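Local coordinates for oxaloacetate acetyl hydrolase (Cryphonectria parasitica, PDB 3LYE), which belongs to the phosphoenolpyruvate phosphomutase family of TIM-barrel proteins and forms a four-chain assembly with bound calcium ions, at residues A93-G98 and A106-H111; A69-M74 and P102-R107; R150-T155 and F163-R168. All coordinates share one frame; numbering follows the deposited sequence.

Contact 1: A93-G98 and A106-H111; sequences ADMDTG and ARTVEH. With CA (calcium ion), chain B.
T108 OG1 has two carbonyl oxygens within reach: M104 O, one helical turn back and the stronger partner, and G98 O, a second acceptor 3.2 Å away across the contact. Methyl CG2 of the same threonine faces M95, whose CE lies 3.7 Å from T108 CG2 and 3.8 Å from V109 CG2. M95 begins with CG wedged between its backbone N and carbonyl carbon (chi1 68°), and a bend at the thioether (chi3 -77°) brings CE over these two methyls. A120 and L122 of strand 119-122 touch the methionine as well, so it is packed between that strand and helix 102-114.

This is the loop after strand 91-94 folding against the helix that follows it, the first half of a beta-alpha-beta unit of the TIM barrel. M95 to G98 form a type II' turn closed by G98 N to M95 O at 2.9 Å; the backbone angles of G98 would push a beta carbon against T97 O. Overlapping its start, D94 OD1 accepts D96 N at 2.7 Å in an Asx turn, the N-H arriving from well above the carboxylate plane. The turn probably helps to set the two aspartates for the calcium ion, which D94 binds through OD2 at 2.5 Å and D96 through OD1 at 2.4 Å. Five modelled waters, one of them doubtfully close, fill the rest of the shell; another, 2.4 Å from the metal, is also within hydrogen-bonding distance of D94 OD1, while D96 OD2 is hydrogen-bonded to Y99 OH.

Contact 2: A69-M74 and P102-R107; sequences AQLHDM and PIMVAR
The guanidinium of R107 meets L71 obliquely through CD2 of the leucine, while H111 NE2 sits over the centre of one of its faces. Of R107, it is mainly the aliphatic stem that L71 touches. L71 CD2 is 3.9 Å from R107 CG and 4.1 Å from R107 CD, and the leucine crosses the extended arginine chain at about a right angle. The second partner of L71 is M104, whose CE lies 3.7 Å from L71 CD2 and 4.1 Å from L71 CB. M104 is folded at both chi2 (-58°) and chi3 (-56°), which carries its methyl out toward the leucine.

The pairing joins the start of helix 71-82 to the first two turns of helix 102-114, both of them barrel helices. Q70 is the N-cap of the former, and its N-H is taken by D73 OD2 at 2.9 Å in a nearly straight bond (179°) that uses the anti lone pair, so the third helical residue closes back over the helix start. A third subunit packs here: A67 and I68 of that neighbouring chain touch M104 and R107, and the ring of H72 stacks on that of H72 of the third subunit.

No hydrogen bond or salt bridge crosses between 69-74 and 102-107, so the two helices meet here through nondirectional contact of methyl and methylene groups.

Contact 3: R150-T155 and F163-R168; sequences RAAVAT and FVLIAR
L165 inserts its two methyls between strand 164-169 and helix 142-158, the helix that precedes this strand in the barrel and packs on the sheet, as in the alpha/beta repeats of a TIM barrel. The contact across the segments is apolar throughout. L165 CD2 approaches V153 CG2 to 3.6 Å and A152 CB to 3.8 Å, while the other methyl, L165 CD1, lies 4.0 Å from A152 CB. Having CG anti to the backbone N (chi1 -178°) directs the leucine outward to the helix, where it crosses V153 at about a right angle. A152 also touches L122 of strand 119-122 and V109 of helix 102-114, so its small methyl fits where two strands and two helices converge.

Polar bonds lie around this patch. L165 N is hydrogen-bonded to D193 OD1, and R150 of the helix forms a salt bridge with E190 and donates through NH1 to A298 O of the second subunit. Within the helix, A151 O accepts two bonds, from T155 N at 3.1 Å and from T155 OG1 at 2.9 Å, which reach it from opposite faces of the carbonyl plane.

Contact 1 lies on the same side of the chain's centre as each of the other two. Contacts 1 and 2 have centres about 5 Å apart and share A106 and R107 of helix 102-114, which packs against the loop after strand 91-94 in one and the start of helix 71-82 in the other. Contact 3 has its centre about 9 Å from that of contact 1 and about 13 Å from that of contact 2. Helix 142-158 lies next to helix 102-114, with A106 meeting T155. Contacts 1 and 2 both close on helix 102-114, and contact 3 opens only afterwards; together they run from helix 71-82 to strand 164-169, and all three touch the second subunit.

Contact 1: A93-G98 and A106-H111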
# COMPACT_ATOMS: atom_id res chain seq x y z
N ALA A 93 11.16 16.40 -1.84
CA ALA A 93 9.80 16.03 -2.13
C ALA A 93 8.80 17.02 -1.58
O ALA A 93 9.01 17.62 -0.54
CB ALA A 93 9.48 14.67 -1.54
N ASP A 94 7.73 17.22 -2.33
CA ASP A 94 6.64 18.04 -1.86
C ASP A 94 6.04 17.34 -0.63
O ASP A 94 5.93 16.10 -0.64
CB ASP A 94 5.57 18.04 -2.97
CG ASP A 94 4.39 18.96 -2.74
OD1 ASP A 94 4.29 19.60 -1.67
OD2 ASP A 94 3.55 19.04 -3.69
N MET A 95 5.76 18.09 0.44
CA MET A 95 5.07 17.52 1.59
C MET A 95 3.76 18.31 1.85
O MET A 95 3.15 18.21 2.90
CB MET A 95 5.90 17.31 2.85
CG MET A 95 6.36 18.56 3.54
SD MET A 95 7.13 18.26 5.16
CE MET A 95 5.67 17.97 6.14
N ASP A 96 3.37 19.13 0.87
CA ASP A 96 2.13 19.87 0.95
C ASP A 96 2.00 20.61 2.30
O ASP A 96 2.88 21.41 2.61
CB ASP A 96 0.98 18.91 0.63
CG ASP A 96 1.05 18.40 -0.77
OD1 ASP A 96 0.76 19.18 -1.67
OD2 ASP A 96 1.46 17.24 -0.98
N THR A 97 0.91 20.39 3.03
CA THR A 97 0.72 21.03 4.31
C THR A 97 0.99 20.05 5.47
O THR A 97 0.78 20.38 6.64
CB THR A 97 -0.69 21.57 4.49
OG1 THR A 97 -1.57 20.47 4.52
CG2 THR A 97 -1.14 22.50 3.36
N GLY A 98 1.53 18.87 5.17
CA GLY A 98 1.79 17.91 6.21
C GLY A 98 0.67 16.92 6.43
O GLY A 98 0.76 16.10 7.33
N ALA A 106 4.50 16.06 11.79
CA ALA A 106 5.61 15.32 12.37
C ALA A 106 5.73 13.92 11.78
O ALA A 106 6.82 13.48 11.44
CB ALA A 106 5.44 15.24 13.88
N ARG A 107 4.60 13.22 11.66
CA ARG A 107 4.61 11.87 11.08
C ARG A 107 5.17 11.90 9.66
O ARG A 107 5.94 11.07 9.29
CB ARG A 107 3.18 11.33 11.08
CG ARG A 107 3.11 9.90 10.58
CD ARG A 107 1.71 9.35 10.82
NE ARG A 107 1.53 7.99 10.30
CZ ARG A 107 1.96 6.90 10.93
NH1 ARG A 107 2.54 6.98 12.11
NH2 ARG A 107 1.81 5.71 10.35
N THR A 108 4.76 12.90 8.89
CA THR A 108 5.21 13.04 7.52
C THR A 108 6.73 13.25 7.47
O THR A 108 7.42 12.58 6.71
CB THR A 108 4.48 14.22 6.83
OG1 THR A 108 3.06 13.95 6.77
CG2 THR A 108 5.00 14.42 5.42
N VAL A 109 7.24 14.17 8.28
CA VAL A 109 8.66 14.42 8.29
C VAL A 109 9.40 13.16 8.72
O VAL A 109 10.41 12.82 8.12
CB VAL A 109 9.01 15.67 9.17
CG1 VAL A 109 10.53 15.79 9.30
CG2 VAL A 109 8.40 16.91 8.55
N GLU A 110 8.92 12.49 9.77
CA GLU A 110 9.59 11.29 10.24
C GLU A 110 9.62 10.24 9.14
O GLU A 110 10.64 9.59 8.94
CB GLU A 110 8.82 10.80 11.45
CG GLU A 110 9.26 9.48 12.02
CD GLU A 110 8.39 9.11 13.19
OE1 GLU A 110 7.16 9.40 13.15
OE2 GLU A 110 8.93 8.53 14.15
N HIS A 111 8.49 10.01 8.47
CA HIS A 111 8.42 9.01 7.41
C HIS A 111 9.33 9.36 6.22
O HIS A 111 9.99 8.50 5.66
CB HIS A 111 6.97 8.79 6.98
CG HIS A 111 6.19 7.98 7.96
ND1 HIS A 111 5.39 6.94 7.59
CD2 HIS A 111 6.10 8.06 9.31
CE1 HIS A 111 4.85 6.38 8.67
NE2 HIS A 111 5.30 7.02 9.73
CA CA B . 1.41 20.31 -3.65
O HOH W 1 2.92 21.74 -2.53
O HOH W 2 -0.06 21.98 -2.58
O HOH W 3 0.49 18.45 -4.70
O HOH W 4 -0.33 21.35 -5.17
O HOH W 5 2.63 20.87 -5.13

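Contact 2: A69-M74 and P102-R107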
# COMPACT_ATOMS: atom_id res chain seq x y z
N ALA A 69 -3.93 13.09 -3.11
CA ALA A 69 -2.83 12.29 -2.59
C ALA A 69 -2.67 12.66 -1.10
O ALA A 69 -2.69 13.85 -0.75
CB ALA A 69 -1.56 12.56 -3.33
N GLN A 70 -2.49 11.66 -0.25
CA GLN A 70 -2.29 11.88 1.18
C GLN A 70 -0.92 11.34 1.56
O GLN A 70 -0.09 11.00 0.68
CB GLN A 70 -3.43 11.29 2.01
CG GLN A 70 -4.78 11.85 1.55
CD GLN A 70 -5.93 11.59 2.47
OE1 GLN A 70 -6.67 12.49 2.87
NE2 GLN A 70 -6.15 10.37 2.74
N LEU A 71 -0.63 11.25 2.85
CA LEU A 71 0.69 10.80 3.26
C LEU A 71 1.12 9.48 2.67
O LEU A 71 2.25 9.36 2.20
CB LEU A 71 0.82 10.76 4.79
CG LEU A 71 2.16 10.20 5.30
CD1 LEU A 71 3.30 11.02 4.79
CD2 LEU A 71 2.13 10.17 6.82
N HIS A 72 0.25 8.48 2.67
CA HIS A 72 0.65 7.20 2.16
C HIS A 72 1.14 7.27 0.72
O HIS A 72 2.17 6.68 0.38
CB HIS A 72 -0.51 6.17 2.26
CG HIS A 72 -0.30 4.93 1.44
ND1 HIS A 72 -0.73 4.80 0.14
CD2 HIS A 72 0.34 3.77 1.74
CE1 HIS A 72 -0.38 3.62 -0.32
NE2 HIS A 72 0.26 2.97 0.63
N ASP A 73 0.40 7.96 -0.13
CA ASP A 73 0.77 8.08 -1.53
C ASP A 73 2.09 8.78 -1.75
O ASP A 73 2.93 8.40 -2.57
CB ASP A 73 -0.32 8.83 -2.28
CG ASP A 73 -1.69 8.26 -2.01
OD1 ASP A 73 -1.97 7.18 -2.55
OD2 ASP A 73 -2.50 8.93 -1.33
N MET A 74 2.24 9.87 -1.03
CA MET A 74 3.45 10.67 -1.13
C MET A 74 4.68 9.98 -0.60
O MET A 74 5.71 9.97 -1.25
CB MET A 74 3.22 12.04 -0.47
CG MET A 74 2.14 12.86 -1.16
SD MET A 74 2.50 13.38 -2.84
CE MET A 74 3.75 14.61 -2.49
N PRO A 102 -0.36 19.10 13.54
CA PRO A 102 1.04 18.85 13.89
C PRO A 102 1.41 17.40 14.07
O PRO A 102 2.53 17.04 13.75
CB PRO A 102 1.24 19.66 15.17
CG PRO A 102 -0.03 20.23 15.52
CD PRO A 102 -1.03 20.03 14.49
N ILE A 103 0.50 16.59 14.57
CA ILE A 103 0.82 15.17 14.71
C ILE A 103 1.14 14.56 13.34
O ILE A 103 2.06 13.77 13.21
CB ILE A 103 -0.31 14.44 15.40
CG1 ILE A 103 -0.38 14.88 16.87
CG2 ILE A 103 -0.15 12.94 15.26
CD1 ILE A 103 -1.66 14.46 17.55
N MET A 104 0.37 14.97 12.34
CA MET A 104 0.57 14.48 10.98
C MET A 104 1.77 15.13 10.30
O MET A 104 2.46 14.48 9.54
CB MET A 104 -0.70 14.65 10.16
CG MET A 104 -1.74 13.56 10.41
SD MET A 104 -1.17 11.89 10.09
CE MET A 104 -0.65 12.04 8.39
N VAL A 105 2.03 16.41 10.59
CA VAL A 105 3.19 17.07 10.03
C VAL A 105 4.43 16.31 10.48
O VAL A 105 5.33 16.01 9.73
CB VAL A 105 3.27 18.53 10.44
CG1 VAL A 105 4.58 19.13 9.99
CG2 VAL A 105 2.08 19.31 9.90
N ALA A 106 4.50 16.06 11.79
CA ALA A 106 5.61 15.32 12.37
C ALA A 106 5.73 13.92 11.78
O ALA A 106 6.82 13.48 11.44
CB ALA A 106 5.44 15.24 13.88
N ARG A 107 4.60 13.22 11.66
CA ARG A 107 4.61 11.87 11.08
C ARG A 107 5.17 11.90 9.66
O ARG A 107 5.94 11.07 9.29
CB ARG A 107 3.18 11.33 11.08
CG ARG A 107 3.11 9.90 10.58
CD ARG A 107 1.71 9.35 10.82
NE ARG A 107 1.53 7.99 10.30
CZ ARG A 107 1.96 6.90 10.93
NH1 ARG A 107 2.54 6.98 12.11
NH2 ARG A 107 1.81 5.71 10.35

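Contact 3: R150-T155 and F163-R168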
# COMPACT_ATOMS: atom_id res chain seq x y z
N ARG A 150 7.08 24.46 13.13
CA ARG A 150 7.61 24.03 14.42
C ARG A 150 7.58 22.53 14.57
O ARG A 150 8.54 21.93 15.05
CB ARG A 150 6.74 24.69 15.53
CG ARG A 150 7.28 24.82 16.89
CD ARG A 150 6.40 25.75 17.75
NE ARG A 150 6.43 27.14 17.30
CZ ARG A 150 5.37 27.88 16.98
NH1 ARG A 150 4.15 27.41 17.06
NH2 ARG A 150 5.54 29.12 16.59
N ALA A 151 6.46 21.93 14.21
CA ALA A 151 6.33 20.48 14.30
C ALA A 151 7.37 19.77 13.44
O ALA A 151 7.99 18.79 13.84
CB ALA A 151 4.92 20.04 13.95
N ALA A 152 7.55 20.26 12.22
CA ALA A 152 8.50 19.70 11.29
C ALA A 152 9.94 19.82 11.77
O ALA A 152 10.68 18.83 11.75
CB ALA A 152 8.32 20.34 9.93
N VAL A 153 10.35 20.99 12.23
CA VAL A 153 11.68 21.23 12.71
C VAL A 153 11.96 20.39 13.95
O VAL A 153 13.02 19.78 14.07
CB VAL A 153 11.91 22.72 12.98
CG1 VAL A 153 13.22 22.95 13.72
CG2 VAL A 153 11.92 23.48 11.70
N ALA A 154 11.02 20.35 14.88
CA ALA A 154 11.25 19.55 16.08
C ALA A 154 11.49 18.09 15.72
O ALA A 154 12.28 17.41 16.39
CB ALA A 154 10.09 19.67 17.05
N THR A 155 10.76 17.60 14.72
CA THR A 155 10.93 16.21 14.31
C THR A 155 12.31 15.94 13.73
O THR A 155 12.96 14.96 14.11
CB THR A 155 9.87 15.81 13.29
OG1 THR A 155 8.58 15.95 13.85
CG2 THR A 155 10.03 14.35 12.84
N PHE A 163 18.01 16.52 7.32
CA PHE A 163 16.85 16.84 6.45
C PHE A 163 16.75 18.35 6.22
O PHE A 163 16.74 19.11 7.18
CB PHE A 163 15.58 16.31 7.12
CG PHE A 163 14.35 16.28 6.25
CD1 PHE A 163 13.33 17.20 6.46
CD2 PHE A 163 14.17 15.31 5.30
CE1 PHE A 163 12.17 17.16 5.72
CE2 PHE A 163 13.00 15.25 4.59
CZ PHE A 163 12.01 16.16 4.81
N VAL A 164 16.52 18.73 4.97
CA VAL A 164 16.41 20.14 4.61
C VAL A 164 14.94 20.53 4.51
O VAL A 164 14.23 20.08 3.58
CB VAL A 164 17.14 20.39 3.29
CG1 VAL A 164 16.94 21.82 2.79
CG2 VAL A 164 18.61 20.05 3.46
N LEU A 165 14.48 21.33 5.46
CA LEU A 165 13.12 21.77 5.49
C LEU A 165 12.98 23.09 4.77
O LEU A 165 13.63 24.08 5.14
CB LEU A 165 12.61 21.89 6.93
CG LEU A 165 11.12 22.31 6.99
CD1 LEU A 165 10.19 21.16 6.52
CD2 LEU A 165 10.77 22.77 8.38
N ILE A 166 12.16 23.11 3.74
CA ILE A 166 11.88 24.28 2.94
C ILE A 166 10.53 24.81 3.33
O ILE A 166 9.51 24.11 3.25
CB ILE A 166 11.89 23.94 1.43
CG1 ILE A 166 13.25 23.39 1.00
CG2 ILE A 166 11.45 25.16 0.59
CD1 ILE A 166 13.14 22.18 0.05
N ALA A 167 10.52 26.06 3.79
CA ALA A 167 9.30 26.74 4.18
C ALA A 167 8.73 27.43 2.97
O ALA A 167 9.32 28.38 2.46
CB ALA A 167 9.56 27.76 5.29
N ARG A 168 7.57 26.97 2.52
CA ARG A 168 6.89 27.56 1.37
C ARG A 168 5.71 28.42 1.81
O ARG A 168 4.98 28.05 2.73
CB ARG A 168 6.32 26.43 0.48
CG ARG A 168 5.31 26.91 -0.57
CD ARG A 168 4.98 25.80 -1.53
NE ARG A 168 3.72 26.08 -2.20
CZ ARG A 168 3.27 25.41 -3.24
NH1 ARG A 168 4.01 24.44 -3.77
NH2 ARG A 168 2.10 25.71 -3.78